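Local coordinates for protein NanS-p (Escherichia phage vB_EcoP_24B, PDB 6YP6) that is probably a phage-encoded carbohydrate esterase and is thought to bind carbohydrate through a beta-sandwich fold, at residues A65-G70 against S98-V103; D192-T197 against I212-N217; A115-Q120 against F179-S184; L140-F145 against L155-A160; V43-E48 against W54-A59. All coordinates share one frame; numbering follows the deposited sequence. Where two conformers were deposited one is given.

Interaction 1: residues A65-G70 against S98-V103; sequences ALLQKG and SLPQGV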
# COMPACT_ATOMS: atom_id res chain seq x y z
N ALA A 65 15.97 9.04 1.72
CA ALA A 65 16.02 9.86 0.51
C ALA A 65 14.62 10.26 0.06
O ALA A 65 14.43 11.36 -0.47
CB ALA A 65 16.75 9.14 -0.61
N LEU A 66 13.63 9.37 0.22
CA LEU A 66 12.25 9.74 -0.06
C LEU A 66 11.83 10.95 0.77
O LEU A 66 11.23 11.90 0.26
CB LEU A 66 11.34 8.54 0.20
CG LEU A 66 9.83 8.81 0.06
CD1 LEU A 66 9.44 9.23 -1.33
CD2 LEU A 66 9.05 7.57 0.49
N LEU A 67 12.17 10.94 2.06
CA LEU A 67 11.81 12.06 2.92
C LEU A 67 12.54 13.34 2.50
O LEU A 67 11.96 14.42 2.53
CB LEU A 67 12.14 11.74 4.38
CG LEU A 67 11.21 10.72 5.03
CD1 LEU A 67 11.76 10.29 6.39
CD2 LEU A 67 9.83 11.29 5.21
N GLN A 68 13.82 13.22 2.12
CA GLN A 68 14.63 14.39 1.79
C GLN A 68 14.22 14.99 0.45
O GLN A 68 14.07 16.21 0.32
CB GLN A 68 16.12 13.99 1.76
CG GLN A 68 17.10 15.03 1.20
CD GLN A 68 18.39 14.39 0.67
OE1 GLN A 68 18.74 13.27 1.04
NE2 GLN A 68 19.08 15.09 -0.22
N LYS A 69 14.07 14.14 -0.56
CA LYS A 69 13.87 14.60 -1.93
C LYS A 69 12.41 14.62 -2.35
O LYS A 69 12.08 15.26 -3.35
CB LYS A 69 14.64 13.69 -2.89
CG LYS A 69 16.13 13.68 -2.68
CD LYS A 69 16.83 12.73 -3.65
CE LYS A 69 18.33 12.64 -3.39
NZ LYS A 69 18.83 11.24 -3.57
N GLY A 70 11.54 13.93 -1.61
CA GLY A 70 10.18 13.70 -2.04
C GLY A 70 10.10 12.56 -3.04
O GLY A 70 11.11 12.02 -3.51
N SER A 98 14.90 3.88 11.53
CA SER A 98 15.27 5.20 12.03
C SER A 98 14.60 6.23 11.14
O SER A 98 14.17 5.92 10.02
CB SER A 98 16.79 5.40 12.02
OG SER A 98 17.29 5.52 10.69
N LEU A 99 14.49 7.43 11.65
CA LEU A 99 14.17 8.62 10.88
C LEU A 99 15.40 9.51 10.81
O LEU A 99 16.31 9.38 11.64
CB LEU A 99 13.01 9.38 11.53
CG LEU A 99 11.67 8.65 11.47
CD1 LEU A 99 10.64 9.34 12.35
CD2 LEU A 99 11.16 8.56 10.04
N PRO A 100 15.47 10.41 9.84
CA PRO A 100 16.65 11.28 9.73
C PRO A 100 16.84 12.13 10.98
O PRO A 100 15.91 12.38 11.74
CB PRO A 100 16.33 12.15 8.51
CG PRO A 100 15.34 11.34 7.70
CD PRO A 100 14.53 10.60 8.72
N GLN A 101 18.07 12.58 11.19
CA GLN A 101 18.36 13.43 12.33
C GLN A 101 17.41 14.63 12.34
O GLN A 101 17.21 15.29 11.33
CB GLN A 101 19.81 13.93 12.30
CG GLN A 101 20.12 15.08 13.28
CD GLN A 101 19.77 14.76 14.72
OE1 GLN A 101 19.73 13.59 15.12
NE2 GLN A 101 19.51 15.79 15.52
N GLY A 102 16.81 14.89 13.50
CA GLY A 102 15.93 16.03 13.63
C GLY A 102 14.53 15.82 13.10
O GLY A 102 13.75 16.77 13.06
N VAL A 103 14.20 14.60 12.67
CA VAL A 103 12.86 14.25 12.21
C VAL A 103 12.25 13.32 13.25
O VAL A 103 12.87 12.33 13.65
CB VAL A 103 12.92 13.60 10.82
CG1 VAL A 103 11.53 13.19 10.38
CG2 VAL A 103 13.57 14.55 9.82
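Leu67 meets Pro100 with the tip of one branch: its CD1 lies 3.6 Å from Pro100 CD and 4.0 Å from Pro100 CG, so the leucine methyl sits against the CG-CD side of the pyrrolidine ring. The two side chains cross at about a right angle. The same methyl touches Leu99, whose CD2 is 4.1 Å from Leu67 CD1; Leu99 directs its CB alongside the helix, and only the end of its chain comes nearer. The contact is thus small and wholly apolar, with one methyl as its hub. Leu67 aims its CB at the loop, and with CG anti to the carbonyl carbon (chi1 -72°) its CD1 reaches Pro100. On the loop side, Pro100 opens a type II beta turn closed by the backbone bond from Val103 N to Pro100 O, 3.0 Å, with Gly102 taking the positive phi in its second half. On the helix side, Lys69 N binds Ala65 O at 2.8 Å, and Gly70 leaves the helix with a positive phi. Around this, Leu67 also packs on Phe159 of strand 152-159 and on Asn163, and the backbones of Leu67 and Gln68 bond to those of Asn163 and Asn162. Leu99 leans on Asn112 in addition. The arrangement is that of a short connecting helix, the one helix of this all-beta chain, held between the strands of a beta sandwich and a long loop that leaves strand 88-95, joined by side-chain packing at the edge of the fold.

Interaction 2: residues D192-T197 against I212-N217; sequences DKLHVT and IAVEVN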
# COMPACT_ATOMS: atom_id res chain seq x y z
N ASP A 192 12.20 -1.66 7.75
CA ASP A 192 12.90 -1.35 6.51
C ASP A 192 12.48 -2.26 5.36
O ASP A 192 13.22 -2.46 4.40
CB ASP A 192 14.42 -1.32 6.70
CG ASP A 192 14.84 -0.24 7.68
OD1 ASP A 192 14.06 0.72 7.91
OD2 ASP A 192 15.97 -0.36 8.21
N LYS A 193 11.26 -2.77 5.43
CA LYS A 193 10.63 -3.47 4.32
C LYS A 193 9.26 -2.86 4.07
O LYS A 193 8.58 -2.43 5.00
CB LYS A 193 10.47 -4.97 4.61
CG LYS A 193 11.77 -5.66 4.97
CD LYS A 193 11.60 -7.17 5.01
CE LYS A 193 11.76 -7.74 3.63
NZ LYS A 193 11.53 -9.21 3.58
N LEU A 194 8.87 -2.82 2.80
CA LEU A 194 7.49 -2.57 2.43
C LEU A 194 6.76 -3.91 2.44
O LEU A 194 7.19 -4.87 1.80
CB LEU A 194 7.41 -1.94 1.04
CG LEU A 194 6.00 -1.70 0.53
CD1 LEU A 194 5.26 -0.67 1.38
CD2 LEU A 194 6.04 -1.24 -0.93
N HIS A 195 5.67 -3.96 3.21
CA HIS A 195 4.83 -5.14 3.35
C HIS A 195 3.46 -4.83 2.77
O HIS A 195 2.83 -3.84 3.15
CB HIS A 195 4.63 -5.48 4.81
CG HIS A 195 5.87 -5.65 5.57
ND1 HIS A 195 6.39 -6.88 5.91
CD2 HIS A 195 6.71 -4.72 6.08
CE1 HIS A 195 7.50 -6.70 6.60
NE2 HIS A 195 7.72 -5.40 6.71
N VAL A 196 3.02 -5.67 1.86
CA VAL A 196 1.69 -5.56 1.26
C VAL A 196 0.95 -6.84 1.64
O VAL A 196 1.47 -7.94 1.43
CB VAL A 196 1.78 -5.40 -0.26
CG1 VAL A 196 0.41 -5.09 -0.83
CG2 VAL A 196 2.77 -4.31 -0.62
N THR A 197 -0.23 -6.71 2.22
CA THR A 197 -0.89 -7.89 2.79
C THR A 197 -2.40 -7.72 2.78
O THR A 197 -2.89 -6.60 2.85
CB THR A 197 -0.40 -8.11 4.24
OG1 THR A 197 -1.06 -9.23 4.82
CG2 THR A 197 -0.64 -6.90 5.13
N ILE A 212 3.22 -1.93 -8.26
CA ILE A 212 3.50 -1.30 -6.98
C ILE A 212 4.87 -0.66 -7.13
O ILE A 212 5.78 -1.30 -7.67
CB ILE A 212 3.58 -2.33 -5.83
CG1 ILE A 212 2.29 -3.13 -5.69
CG2 ILE A 212 3.95 -1.65 -4.51
CD1 ILE A 212 2.43 -4.37 -4.85
N ALA A 213 5.04 0.57 -6.67
CA ALA A 213 6.37 1.17 -6.76
C ALA A 213 6.57 2.21 -5.68
O ALA A 213 5.61 2.81 -5.18
CB ALA A 213 6.62 1.82 -8.13
N VAL A 214 7.83 2.44 -5.34
CA VAL A 214 8.25 3.63 -4.62
C VAL A 214 9.26 4.33 -5.50
O VAL A 214 10.23 3.71 -5.95
CB VAL A 214 8.82 3.32 -3.22
CG1 VAL A 214 9.22 4.62 -2.54
CG2 VAL A 214 7.82 2.56 -2.38
N GLU A 215 9.02 5.61 -5.76
CA GLU A 215 9.89 6.43 -6.59
C GLU A 215 10.35 7.63 -5.77
O GLU A 215 9.62 8.12 -4.90
CB GLU A 215 9.14 6.88 -7.85
CG GLU A 215 8.87 5.71 -8.80
CD GLU A 215 7.89 6.02 -9.92
OE1 GLU A 215 7.01 6.91 -9.76
OE2 GLU A 215 7.98 5.35 -10.97
N VAL A 216 11.57 8.07 -6.04
CA VAL A 216 12.19 9.18 -5.32
C VAL A 216 12.58 10.23 -6.35
O VAL A 216 13.17 9.91 -7.39
CB VAL A 216 13.42 8.70 -4.51
CG1 VAL A 216 14.05 9.85 -3.79
CG2 VAL A 216 12.98 7.61 -3.53
N ASN A 217 12.23 11.47 -6.07
CA ASN A 217 12.56 12.54 -7.00
C ASN A 217 14.08 12.64 -7.18
O ASN A 217 14.84 12.41 -6.24
CB ASN A 217 12.02 13.87 -6.47
CG ASN A 217 10.51 13.91 -6.44
OD1 ASN A 217 9.85 13.28 -7.26
ND2 ASN A 217 9.97 14.65 -5.50
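Leu194 and Ile212 cross obliquely, methyl against methyl, with Leu194 CD2 4.2 Å from Ile212 CG2. The same CD2 lies 4.4 Å from Val214 CG2, so one branch of the leucine rests between two residues that share a face of strand 212-216. Leu194 gets there by an extended first torsion: CG is anti to its N (chi1 177°). Ile212 divides its work between two branches. CG2 serves Leu194, whereas CG1 swings to the other side and, with chi2 at 165°, stretches CD1 out to 4.2 Å from Val196 CG2. All four side chains leave their backbones toward the facing strand, and all four are buried. The strand segments run nearly antiparallel, at 152°, but their axes stay 10.4 Å apart, too far for backbone pairing; they belong to different sheets, 193-197 to the seven-stranded one and 212-216 to the eight-stranded one, and face each other across the interior of the beta sandwich. Neighbouring residues turn the other way: His195 places its ring against Phe189 and bonds through NE2 to Ala190 O, Ala213 packs on Ser7, and Glu215, beyond Val214, forms a salt bridge with Arg74 on the far side of its sheet. The apolar layer continues through Leu6 and Leu5 of strand 3-9, Ile73 of strand 71-79, and Phe92 and Trp94 of strand 88-95.

Interaction 3: residues A115-Q120 against F179-S184; sequences AAFYIQ and FTLTQS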
# COMPACT_ATOMS: atom_id res chain seq x y z
N ALA A 115 4.46 4.23 5.78
CA ALA A 115 3.18 3.81 5.23
C ALA A 115 2.49 2.94 6.25
O ALA A 115 3.12 2.06 6.85
CB ALA A 115 3.35 3.03 3.94
N ALA A 116 1.19 3.16 6.43
CA ALA A 116 0.35 2.29 7.25
C ALA A 116 -1.08 2.48 6.74
O ALA A 116 -1.96 2.99 7.44
CB ALA A 116 0.48 2.59 8.74
N PHE A 117 -1.28 2.14 5.48
CA PHE A 117 -2.46 2.53 4.75
C PHE A 117 -3.22 1.30 4.29
O PHE A 117 -2.61 0.38 3.74
CB PHE A 117 -2.07 3.36 3.51
CG PHE A 117 -1.12 4.49 3.81
CD1 PHE A 117 -1.36 5.35 4.86
CD2 PHE A 117 0.03 4.66 3.07
CE1 PHE A 117 -0.46 6.39 5.15
CE2 PHE A 117 0.91 5.70 3.34
CZ PHE A 117 0.67 6.55 4.38
N TYR A 118 -4.53 1.26 4.52
CA TYR A 118 -5.30 0.09 4.13
C TYR A 118 -6.54 0.49 3.36
O TYR A 118 -7.04 1.62 3.45
CB TYR A 118 -5.61 -0.82 5.33
CG TYR A 118 -6.49 -0.23 6.41
CD1 TYR A 118 -5.96 0.55 7.43
CD2 TYR A 118 -7.85 -0.48 6.42
CE1 TYR A 118 -6.77 1.08 8.42
CE2 TYR A 118 -8.67 0.04 7.41
CZ TYR A 118 -8.12 0.83 8.40
OH TYR A 118 -8.89 1.39 9.40
N ILE A 119 -7.02 -0.48 2.60
CA ILE A 119 -8.13 -0.31 1.68
C ILE A 119 -9.22 -1.28 2.11
O ILE A 119 -8.96 -2.48 2.29
CB ILE A 119 -7.67 -0.57 0.23
CG1 ILE A 119 -6.56 0.39 -0.19
CG2 ILE A 119 -8.86 -0.51 -0.72
CD1 ILE A 119 -5.89 0.01 -1.48
N GLN A 120 -10.43 -0.76 2.32
CA GLN A 120 -11.54 -1.48 2.93
C GLN A 120 -12.83 -0.86 2.41
O GLN A 120 -12.88 0.34 2.18
CB GLN A 120 -11.47 -1.29 4.45
CG GLN A 120 -12.53 -2.00 5.26
CD GLN A 120 -12.58 -1.55 6.69
OE1 GLN A 120 -12.19 -0.41 7.01
NE2 GLN A 120 -13.06 -2.41 7.58
N PHE A 179 -2.35 15.04 4.68
CA PHE A 179 -2.34 14.61 6.07
C PHE A 179 -0.89 14.49 6.51
O PHE A 179 0.02 14.34 5.69
CB PHE A 179 -3.07 13.27 6.26
CG PHE A 179 -2.42 12.11 5.56
CD1 PHE A 179 -2.57 11.90 4.20
CD2 PHE A 179 -1.64 11.22 6.28
CE1 PHE A 179 -1.95 10.83 3.58
CE2 PHE A 179 -1.02 10.15 5.67
CZ PHE A 179 -1.18 9.95 4.32
N THR A 180 -0.66 14.56 7.82
CA THR A 180 0.68 14.44 8.37
C THR A 180 0.85 13.08 9.03
O THR A 180 0.01 12.66 9.83
CB THR A 180 0.97 15.59 9.33
OG1 THR A 180 0.93 16.83 8.60
CG2 THR A 180 2.36 15.45 9.94
N LEU A 181 1.93 12.40 8.69
CA LEU A 181 2.24 11.13 9.32
C LEU A 181 2.41 11.34 10.82
O LEU A 181 2.92 12.37 11.27
CB LEU A 181 3.53 10.54 8.76
CG LEU A 181 3.51 10.16 7.29
CD1 LEU A 181 4.91 9.84 6.80
CD2 LEU A 181 2.58 8.99 7.00
N THR A 182 1.98 10.35 11.59
CA THR A 182 2.13 10.33 13.03
C THR A 182 2.72 8.98 13.41
O THR A 182 2.87 8.08 12.59
CB THR A 182 0.79 10.51 13.76
OG1 THR A 182 -0.04 9.37 13.55
CG2 THR A 182 0.07 11.75 13.29
N GLN A 183 3.03 8.83 14.69
CA GLN A 183 3.31 7.49 15.20
C GLN A 183 2.09 6.60 15.02
O GLN A 183 0.95 7.06 14.93
CB GLN A 183 3.74 7.56 16.66
CG GLN A 183 5.01 8.39 16.86
CD GLN A 183 5.58 8.30 18.26
OE1 GLN A 183 5.17 7.47 19.05
NE2 GLN A 183 6.55 9.16 18.55
N SER A 184 2.33 5.29 14.99
CA SER A 184 1.30 4.30 14.75
C SER A 184 1.51 3.11 15.67
O SER A 184 2.65 2.84 16.06
CB SER A 184 1.38 3.81 13.29
OG SER A 184 0.67 2.61 13.07
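Ala116 and Ser184 mark the closest approach of the two backbones, their CA atoms 7.8 Å apart, at a classic beta bulge where Ala116 and Phe117 both face Phe92. Phe117 does most of the touching. Its CE1 reaches 3.7 Å from Phe179 CZ, the two side chains arriving from opposite directions with ring planes at 88° and centroids 5.8 Å apart, an oblique aromatic pair. Leu181 comes in at about a right angle and sets CD2 at the edge of the Phe117 ring, 4.1 Å from CZ. Phe179 points its CB at strand 115-120, and chi1 65°, with CG between the backbone N and carbonyl carbon, brings the CE2-CZ end of the ring to Phe117. At the other end Ala116 CB lies 4.3 Å from Ser184 OG, a marginal contact; the hydroxyl itself is engaged by His131 O and Val186 N. Tyr130 borders both phenylalanine rings, and its OH accepts the N-H of Thr182, tying the loop to strand 125-130. The arrangement is typical of a beta-sandwich core, in which aromatic residues of one sheet fill the space up to the last strand of the other and the loop leaving it.

Interaction 4: residues L140-F145 against L155-A160; sequences LKLGTF and LAFRFA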
# COMPACT_ATOMS: atom_id res chain seq x y z
N LEU A 140 -7.73 7.43 10.71
CA LEU A 140 -8.10 8.51 9.80
C LEU A 140 -8.58 7.92 8.48
O LEU A 140 -7.96 7.02 7.92
CB LEU A 140 -6.92 9.44 9.53
CG LEU A 140 -6.41 10.28 10.69
CD1 LEU A 140 -5.35 11.25 10.18
CD2 LEU A 140 -7.53 11.03 11.38
N LYS A 141 -9.69 8.46 7.98
CA LYS A 141 -10.12 8.18 6.61
C LYS A 141 -9.39 9.17 5.70
O LYS A 141 -9.58 10.39 5.81
CB LYS A 141 -11.63 8.27 6.45
CG LYS A 141 -12.06 7.98 5.01
CD LYS A 141 -13.55 8.18 4.77
CE LYS A 141 -14.38 7.02 5.25
NZ LYS A 141 -15.83 7.30 5.02
N LEU A 142 -8.54 8.65 4.83
CA LEU A 142 -7.75 9.50 3.95
C LEU A 142 -8.50 9.91 2.70
O LEU A 142 -8.15 10.93 2.10
CB LEU A 142 -6.46 8.78 3.57
CG LEU A 142 -5.53 8.45 4.73
CD1 LEU A 142 -4.27 7.78 4.20
CD2 LEU A 142 -5.21 9.68 5.58
N GLY A 143 -9.49 9.14 2.28
CA GLY A 143 -10.26 9.44 1.09
C GLY A 143 -11.01 8.20 0.66
O GLY A 143 -10.98 7.17 1.32
N THR A 144 -11.69 8.35 -0.47
CA THR A 144 -12.49 7.26 -1.02
C THR A 144 -12.34 7.24 -2.53
O THR A 144 -12.18 8.29 -3.16
CB THR A 144 -13.96 7.40 -0.62
OG1 THR A 144 -14.70 6.29 -1.12
CG2 THR A 144 -14.61 8.67 -1.16
N PHE A 145 -12.44 6.05 -3.10
CA PHE A 145 -12.56 5.87 -4.54
C PHE A 145 -14.00 6.01 -5.00
O PHE A 145 -14.25 5.90 -6.20
CB PHE A 145 -12.04 4.49 -4.96
CG PHE A 145 -10.60 4.24 -4.57
CD1 PHE A 145 -10.29 3.65 -3.37
CD2 PHE A 145 -9.55 4.57 -5.42
CE1 PHE A 145 -9.00 3.40 -2.99
CE2 PHE A 145 -8.23 4.32 -5.04
CZ PHE A 145 -7.97 3.74 -3.82
N LEU A 155 -3.68 4.52 -6.65
CA LEU A 155 -3.51 5.13 -5.35
C LEU A 155 -2.05 5.52 -5.22
O LEU A 155 -1.17 4.70 -5.51
CB LEU A 155 -3.89 4.14 -4.25
CG LEU A 155 -3.70 4.62 -2.81
CD1 LEU A 155 -4.55 5.84 -2.52
CD2 LEU A 155 -4.05 3.49 -1.83
N ALA A 156 -1.77 6.73 -4.79
CA ALA A 156 -0.40 7.14 -4.52
C ALA A 156 -0.39 7.97 -3.25
O ALA A 156 -1.40 8.56 -2.85
CB ALA A 156 0.21 7.92 -5.69
N PHE A 157 0.79 8.02 -2.63
CA PHE A 157 1.07 8.84 -1.46
C PHE A 157 2.29 9.66 -1.82
O PHE A 157 3.38 9.10 -1.99
CB PHE A 157 1.30 7.96 -0.24
CG PHE A 157 0.10 7.13 0.08
CD1 PHE A 157 -0.93 7.66 0.85
CD2 PHE A 157 -0.05 5.86 -0.43
CE1 PHE A 157 -2.07 6.93 1.12
CE2 PHE A 157 -1.18 5.11 -0.15
CZ PHE A 157 -2.19 5.66 0.63
N ARG A 158 2.10 10.96 -1.98
CA ARG A 158 3.14 11.86 -2.46
C ARG A 158 3.81 12.57 -1.29
O ARG A 158 3.15 13.21 -0.47
CB ARG A 158 2.57 12.90 -3.44
CG ARG A 158 3.64 13.73 -4.13
CD ARG A 158 3.08 14.65 -5.23
NE ARG A 158 2.20 15.66 -4.65
CZ ARG A 158 0.90 15.78 -4.88
NH1 ARG A 158 0.26 14.98 -5.74
NH2 ARG A 158 0.22 16.72 -4.23
N PHE A 159 5.14 12.45 -1.23
CA PHE A 159 6.01 13.10 -0.26
C PHE A 159 6.63 14.33 -0.92
O PHE A 159 7.06 14.28 -2.07
CB PHE A 159 7.11 12.13 0.19
CG PHE A 159 6.62 10.99 1.06
CD1 PHE A 159 5.86 9.95 0.53
CD2 PHE A 159 6.93 10.96 2.40
CE1 PHE A 159 5.40 8.93 1.33
CE2 PHE A 159 6.49 9.92 3.21
CZ PHE A 159 5.72 8.91 2.67
N ALA A 160 6.66 15.44 -0.18
CA ALA A 160 7.07 16.72 -0.75
C ALA A 160 8.56 16.98 -0.68
O ALA A 160 9.07 17.83 -1.42
CB ALA A 160 6.36 17.87 -0.03
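Leu155, the first residue of its segment to touch, offers CB to the rim of the Phe145 ring: CZ is 4.1 Å away, and CB lies near the ring plane. The two side chains cross at about a right angle. Phe145 leaves its backbone alongside the opposing strand rather than straight at it, and only the far end of the ring comes close; its other neighbours are Phe77, which meets it edge-to-face, and His153. Two residues on, Phe157 receives Leu142. The methyl CD1 of Leu142 touches CE1 of Phe157 at 3.9 Å, again at the edge of the ring and near its plane, and again at about a right angle between the side chains. That edge-on approach keeps the methyl off the ring faces, and Phe157 stacks with Phe117. The CG of Phe157 is anti to the carbonyl carbon (chi1 -61°), which swings the ring toward Leu142. Arg158 turns outward to a salt bridge with Asp175, and Phe159 goes on to pack against Leu181. The strands run nearly antiparallel, their touching parts 159° apart, with CA atoms 9.1 Å apart for Phe145 and Leu155 and 10.4 Å for Leu142 and Phe157. Such spacing belongs to facing sheets, and 140-145 lies on strand 140-147, one of the two outermost strands of its sheet, bulged where Leu142 and Gly143 both face Val128. Two separate methyl- or methylene-to-edge contacts imply cohesion by apolar packing, without directional polar bonds between the segments.

Interaction 5: residues V43-E48 against W54-A59; sequences VKLTKE and WVLEYA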
# COMPACT_ATOMS: atom_id res chain seq x y z
N VAL A 43 -1.40 -9.41 -11.71
CA VAL A 43 -1.23 -10.55 -10.81
C VAL A 43 -2.42 -10.59 -9.87
O VAL A 43 -2.77 -9.58 -9.24
CB VAL A 43 0.13 -10.57 -10.11
CG1 VAL A 43 0.27 -9.46 -9.09
CG2 VAL A 43 0.37 -11.95 -9.45
N LYS A 44 -3.08 -11.73 -9.81
CA LYS A 44 -4.26 -11.95 -8.99
C LYS A 44 -3.84 -12.59 -7.68
O LYS A 44 -3.22 -13.66 -7.68
CB LYS A 44 -5.22 -12.85 -9.75
CG LYS A 44 -6.48 -13.25 -8.99
CD LYS A 44 -7.40 -14.07 -9.90
CE LYS A 44 -8.53 -14.75 -9.14
NZ LYS A 44 -9.34 -15.64 -10.03
N LEU A 45 -4.18 -11.93 -6.59
CA LEU A 45 -3.79 -12.35 -5.25
C LEU A 45 -5.01 -12.84 -4.50
O LEU A 45 -6.01 -12.12 -4.35
CB LEU A 45 -3.13 -11.19 -4.50
CG LEU A 45 -1.95 -10.55 -5.25
CD1 LEU A 45 -1.43 -9.36 -4.46
CD2 LEU A 45 -0.83 -11.51 -5.52
N THR A 46 -4.93 -14.09 -4.05
CA THR A 46 -5.99 -14.75 -3.33
C THR A 46 -5.36 -15.60 -2.23
O THR A 46 -4.14 -15.76 -2.15
CB THR A 46 -6.80 -15.70 -4.24
OG1 THR A 46 -5.94 -16.70 -4.80
CG2 THR A 46 -7.50 -14.93 -5.35
N LYS A 47 -6.22 -16.17 -1.39
CA LYS A 47 -5.80 -17.16 -0.41
C LYS A 47 -7.00 -18.03 -0.06
O LYS A 47 -8.13 -17.73 -0.42
CB LYS A 47 -5.16 -16.50 0.83
CG LYS A 47 -5.94 -15.34 1.47
CD LYS A 47 -7.07 -15.84 2.37
CE LYS A 47 -7.85 -14.69 2.99
NZ LYS A 47 -7.16 -14.06 4.13
N GLU A 48 -6.73 -19.12 0.65
CA GLU A 48 -7.80 -19.97 1.16
C GLU A 48 -8.31 -19.36 2.46
O GLU A 48 -7.54 -19.21 3.42
CB GLU A 48 -7.28 -21.38 1.40
CG GLU A 48 -6.87 -22.14 0.14
CD GLU A 48 -8.02 -22.36 -0.82
OE1 GLU A 48 -9.19 -22.29 -0.38
OE2 GLU A 48 -7.76 -22.60 -2.02
N TRP A 54 -2.00 -13.43 2.91
CA TRP A 54 -0.85 -13.33 2.03
C TRP A 54 -0.08 -12.05 2.33
O TRP A 54 -0.63 -11.05 2.79
CB TRP A 54 -1.22 -13.38 0.55
CG TRP A 54 -2.23 -12.40 0.06
CD1 TRP A 54 -3.54 -12.65 -0.15
CD2 TRP A 54 -2.01 -11.02 -0.31
NE1 TRP A 54 -4.17 -11.54 -0.61
CE2 TRP A 54 -3.26 -10.52 -0.73
CE3 TRP A 54 -0.90 -10.18 -0.32
CZ2 TRP A 54 -3.42 -9.20 -1.13
CZ3 TRP A 54 -1.06 -8.86 -0.74
CH2 TRP A 54 -2.32 -8.39 -1.14
N VAL A 55 1.23 -12.12 2.09
CA VAL A 55 2.13 -11.01 2.32
C VAL A 55 3.16 -10.98 1.20
O VAL A 55 3.79 -11.99 0.90
CB VAL A 55 2.88 -11.10 3.67
CG1 VAL A 55 3.73 -9.85 3.88
CG2 VAL A 55 1.92 -11.29 4.82
N LEU A 56 3.34 -9.81 0.61
CA LEU A 56 4.43 -9.52 -0.31
C LEU A 56 5.36 -8.54 0.37
O LEU A 56 4.89 -7.59 1.00
CB LEU A 56 3.90 -8.87 -1.58
CG LEU A 56 2.72 -9.57 -2.25
CD1 LEU A 56 2.28 -8.74 -3.45
CD2 LEU A 56 3.05 -10.98 -2.66
N GLU A 57 6.66 -8.75 0.26
CA GLU A 57 7.63 -7.89 0.92
C GLU A 57 8.76 -7.52 -0.03
O GLU A 57 9.23 -8.35 -0.81
CB GLU A 57 8.27 -8.56 2.17
CG GLU A 57 7.26 -8.97 3.21
CD GLU A 57 7.85 -9.81 4.32
OE1 GLU A 57 9.06 -9.68 4.60
OE2 GLU A 57 7.10 -10.58 4.94
N TYR A 58 9.25 -6.29 0.11
CA TYR A 58 10.44 -5.84 -0.58
C TYR A 58 11.33 -5.10 0.41
O TYR A 58 10.84 -4.33 1.24
CB TYR A 58 10.08 -4.93 -1.77
CG TYR A 58 11.23 -4.73 -2.73
CD1 TYR A 58 12.22 -3.79 -2.47
CD2 TYR A 58 11.36 -5.51 -3.86
CE1 TYR A 58 13.30 -3.61 -3.35
CE2 TYR A 58 12.43 -5.35 -4.74
CZ TYR A 58 13.40 -4.40 -4.47
OH TYR A 58 14.46 -4.24 -5.34
N ALA A 59 12.63 -5.32 0.29
CA ALA A 59 13.65 -4.64 1.09
C ALA A 59 13.79 -3.20 0.62
O ALA A 59 14.48 -2.91 -0.36
CB ALA A 59 14.97 -5.39 0.97
O HOH W 1 -6.94 -11.74 -1.62
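Leu45 lies over one face of the Trp54 indole in a CH-pi contact: CD1 is 3.8 Å from the centroid of the six-membered ring and 21° off its normal. Leu45 CB covers the same face nearer its rim, 3.8 Å above the plane, so the leucine lies across the indole at about a right angle. The same methyl also meets Leu56, roughly at right angles to its direction to the ring, Leu45 CD1 to Leu56 CD1 at 3.9 Å. In Trp54, chi1 55° carries the indole toward strand 43-46 and chi2 -100° turns its face to Leu45. At the ring's edge, CG of Lys47, in one of its two conformers, is 4.0 Å from CD1 of Trp54. The polar link is a water: Trp54 NE1 donates to it at 3.0 Å, in the plane of the indole, and the water lies 2.9 Å from Leu45 O, to which it can donate. Beyond the segments, Asp198 serves both sides, pairing with Lys47 NZ by a salt bridge and with Trp54 N by a hydrogen bond, and Trp54 O takes the hydroxyl of Thr197. The indole of the residue just before strand 55-59 is therefore held against a leucine of the other sheet by dispersion over its face, while its N-H is satisfied by a water that also reaches Leu45 O, a polar bridge beside an otherwise apolar contact.

Overall arrangement
Interactions 2 to 5 join the same two sheets of the beta sandwich, whereas interaction 1 lies farthest out, its centre about 20 Å from that of the chain, between a short helix and a loop. Interaction 2 is the most central and aliphatic. Interactions 3 and 4 touch, their centres about 9 Å apart, and form an aromatic-rich core toward one end, with 140-145/155-160 nested inside the loop closed by 115-120/179-184. Interaction 5 is on the other side of the chain's centre, about 20 Å from interaction 3 centre to centre, and alone has a bridging water. Interactions 1 and 2 join through Asn217, bonded to Gly70 O, and interactions 2 and 5 through the Lys193-Glu57 salt bridge.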